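Local coordinates for regulatory protein RecX (Lactobacillus reuteri, PDB 3D5L) that probably modulates the activity of the recombinase RecA, as a member of the RecX family of regulators built from repeated three-helix domains, at residues A[75-78]-A[79-82]. Numbering follows the deposited sequence.
Sequences MRTE and SDIV
Asp80 reaches back to Thr77, the N-cap residue of helix 78-87, and supplies the side-chain-to-N-cap bond that characterises a capping box. The backbone N of Thr77 gives an almost straight hydrogen bond (173°) to Asp80 OD2 at 3.0 Å, meeting that oxygen from above the carboxylate plane. With CG anti to its own carbonyl carbon (chi1 -76°), Asp80 lays its carboxylate back over the cap. The reciprocal approach, Thr77 OG1 to Asp80 N, is also 3.0 Å. Thr77 OG1 donates to Ser79 OG, 3.0 Å away, and Ser79 OG is bonded in addition to the carbonyl of Lys139. Helical backbone bonds begin here: Ile81 N to Thr77 O, and Val82 N to Glu78 O, while Asp80 N adds a weak one to Thr77 O.

One water extends the cap, donating to Asp80 OD2 (2.8 Å) and accepting in the guanidinium plane from Arg76 NH1; the opposite charges are thus bridged rather than in contact. An alanine in place of Asp80 would probably leave Thr77 N without its acceptor and the water without one of its anchors.

Apolar contact is slight: Ile81 CD1 lies 4.0 Å from Arg76 CB. Ile81 continues onto Leu99 and Leu102 of helix 92-104, and onto Tyr70 and Leu71 of helix 48-71, where Tyr70 also takes the Arg76 guanidinium in a cation-pi contact and accepts from Arg76 NH2 with its carbonyl. On helix 110-124, Thr77 touches Tyr113, and Asp110 accepts from Glu78 N, tying this turn of the first three-helix domain to the second.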
ATOM      1  N   MET A  75       7.704  -0.229  -0.624  1.00 21.60           N
ATOM      2  CA  MET A  75       6.667   0.079   0.354  1.00 21.22           C
ATOM      3  C   MET A  75       5.317   0.236  -0.371  1.00 18.70           C
ATOM      4  O   MET A  75       5.257   0.856  -1.430  1.00 18.37           O
ATOM      5  CB  MET A  75       7.057   1.378   1.061  1.00 23.52           C
ATOM      6  CG  MET A  75       6.152   1.821   2.202  1.00 30.36           C
ATOM      7  SD  MET A  75       6.783   3.352   2.970  1.00 34.83           S
ATOM      8  CE  MET A  75       8.340   2.714   3.720  1.00 32.57           C
ATOM      9  N   ARG A  76       4.252  -0.326   0.210  1.00 15.84           N
ATOM     10  CA  ARG A  76       2.904  -0.280  -0.365  1.00 13.39           C
ATOM     11  C   ARG A  76       1.831   0.061   0.659  1.00 14.22           C
ATOM     12  O   ARG A  76       1.945  -0.306   1.827  1.00 14.74           O
ATOM     13  CB  ARG A  76       2.498  -1.642  -0.944  1.00 10.03           C
ATOM     14  CG  ARG A  76       3.573  -2.411  -1.668  1.00  9.78           C
ATOM     15  CD  ARG A  76       3.936  -1.790  -2.994  1.00  4.52           C
ATOM     16  NE  ARG A  76       4.898  -2.631  -3.686  1.00  5.55           N
ATOM     17  CZ  ARG A  76       5.400  -2.360  -4.881  1.00  8.32           C
ATOM     18  NH1 ARG A  76       5.031  -1.250  -5.528  1.00  6.89           N
ATOM     19  NH2 ARG A  76       6.271  -3.198  -5.430  1.00  7.95           N
ATOM     20  N   THR A  77       0.773   0.728   0.195  1.00 14.39           N
ATOM     21  CA  THR A  77      -0.370   1.076   1.039  1.00 15.22           C
ATOM     22  C   THR A  77      -1.351  -0.071   0.843  1.00 16.50           C
ATOM     23  O   THR A  77      -1.132  -0.957   0.004  1.00 16.79           O
ATOM     24  CB  THR A  77      -1.111   2.345   0.557  1.00 15.53           C
ATOM     25  OG1 THR A  77      -1.543   2.143  -0.796  1.00 12.87           O
ATOM     26  CG2 THR A  77      -0.221   3.575   0.636  1.00 12.27           C
ATOM     27  N   GLU A  78      -2.438  -0.047   1.600  1.00 15.57           N
ATOM     28  CA  GLU A  78      -3.453  -1.077   1.478  1.00 16.91           C
ATOM     29  C   GLU A  78      -4.098  -0.947   0.101  1.00 16.39           C
ATOM     30  O   GLU A  78      -4.325  -1.938  -0.592  1.00 17.19           O
ATOM     31  CB  GLU A  78      -4.506  -0.897   2.574  1.00 19.10           C
ATOM     32  CG  GLU A  78      -5.759  -1.721   2.367  1.00 24.83           C
ATOM     33  CD  GLU A  78      -6.766  -1.545   3.490  1.00 28.13           C
ATOM     34  OE1 GLU A  78      -6.449  -1.947   4.638  1.00 28.45           O
ATOM     35  OE2 GLU A  78      -7.868  -1.003   3.215  1.00 28.06           O
ATOM     36  N   SER A  79      -4.384   0.285  -0.299  1.00 15.04           N
ATOM     37  CA  SER A  79      -5.004   0.515  -1.593  1.00 15.05           C
ATOM     38  C   SER A  79      -4.092   0.086  -2.741  1.00 14.75           C
ATOM     39  O   SER A  79      -4.566  -0.125  -3.853  1.00 13.34           O
ATOM     40  CB  SER A  79      -5.407   1.984  -1.754  1.00 13.26           C
ATOM     41  OG  SER A  79      -4.280   2.830  -1.808  1.00 15.60           O
ATOM     42  N   ASP A  80      -2.788  -0.033  -2.485  1.00 14.55           N
ATOM     43  CA  ASP A  80      -1.873  -0.490  -3.534  1.00 13.77           C
ATOM     44  C   ASP A  80      -2.072  -1.994  -3.679  1.00 13.12           C
ATOM     45  O   ASP A  80      -2.084  -2.530  -4.785  1.00 13.36           O
ATOM     46  CB  ASP A  80      -0.407  -0.219  -3.178  1.00 15.68           C
ATOM     47  CG  ASP A  80      -0.016   1.243  -3.337  1.00 17.00           C
ATOM     48  OD1 ASP A  80      -0.653   1.959  -4.149  1.00 17.16           O
ATOM     49  OD2 ASP A  80       0.949   1.664  -2.659  1.00 15.37           O
ATOM     50  N   ILE A  81      -2.232  -2.670  -2.546  1.00 12.11           N
ATOM     51  CA  ILE A  81      -2.442  -4.110  -2.539  1.00 11.33           C
ATOM     52  C   ILE A  81      -3.773  -4.479  -3.199  1.00  9.89           C
ATOM     53  O   ILE A  81      -3.832  -5.410  -3.995  1.00  8.29           O
ATOM     54  CB  ILE A  81      -2.427  -4.650  -1.110  1.00 11.42           C
ATOM     55  CG1 ILE A  81      -1.083  -4.330  -0.452  1.00 12.55           C
ATOM     56  CG2 ILE A  81      -2.711  -6.148  -1.116  1.00 13.80           C
ATOM     57  CD1 ILE A  81       0.117  -4.892  -1.185  1.00 14.64           C
ATOM     58  N   VAL A  82      -4.826  -3.740  -2.852  1.00  9.52           N
ATOM     59  CA  VAL A  82      -6.169  -3.934  -3.406  1.00  9.13           C
ATOM     60  C   VAL A  82      -6.130  -3.704  -4.911  1.00 11.31           C
ATOM     61  O   VAL A  82      -6.647  -4.496  -5.692  1.00 12.33           O
ATOM     62  CB  VAL A  82      -7.170  -2.924  -2.790  1.00  8.10           C
ATOM     63  CG1 VAL A  82      -8.471  -2.919  -3.562  1.00  5.81           C
ATOM     64  CG2 VAL A  82      -7.424  -3.271  -1.333  1.00  6.87           C
TER
HETATM   65  O   HOH W   1       3.241   1.124  -4.168  1.00 26.39           O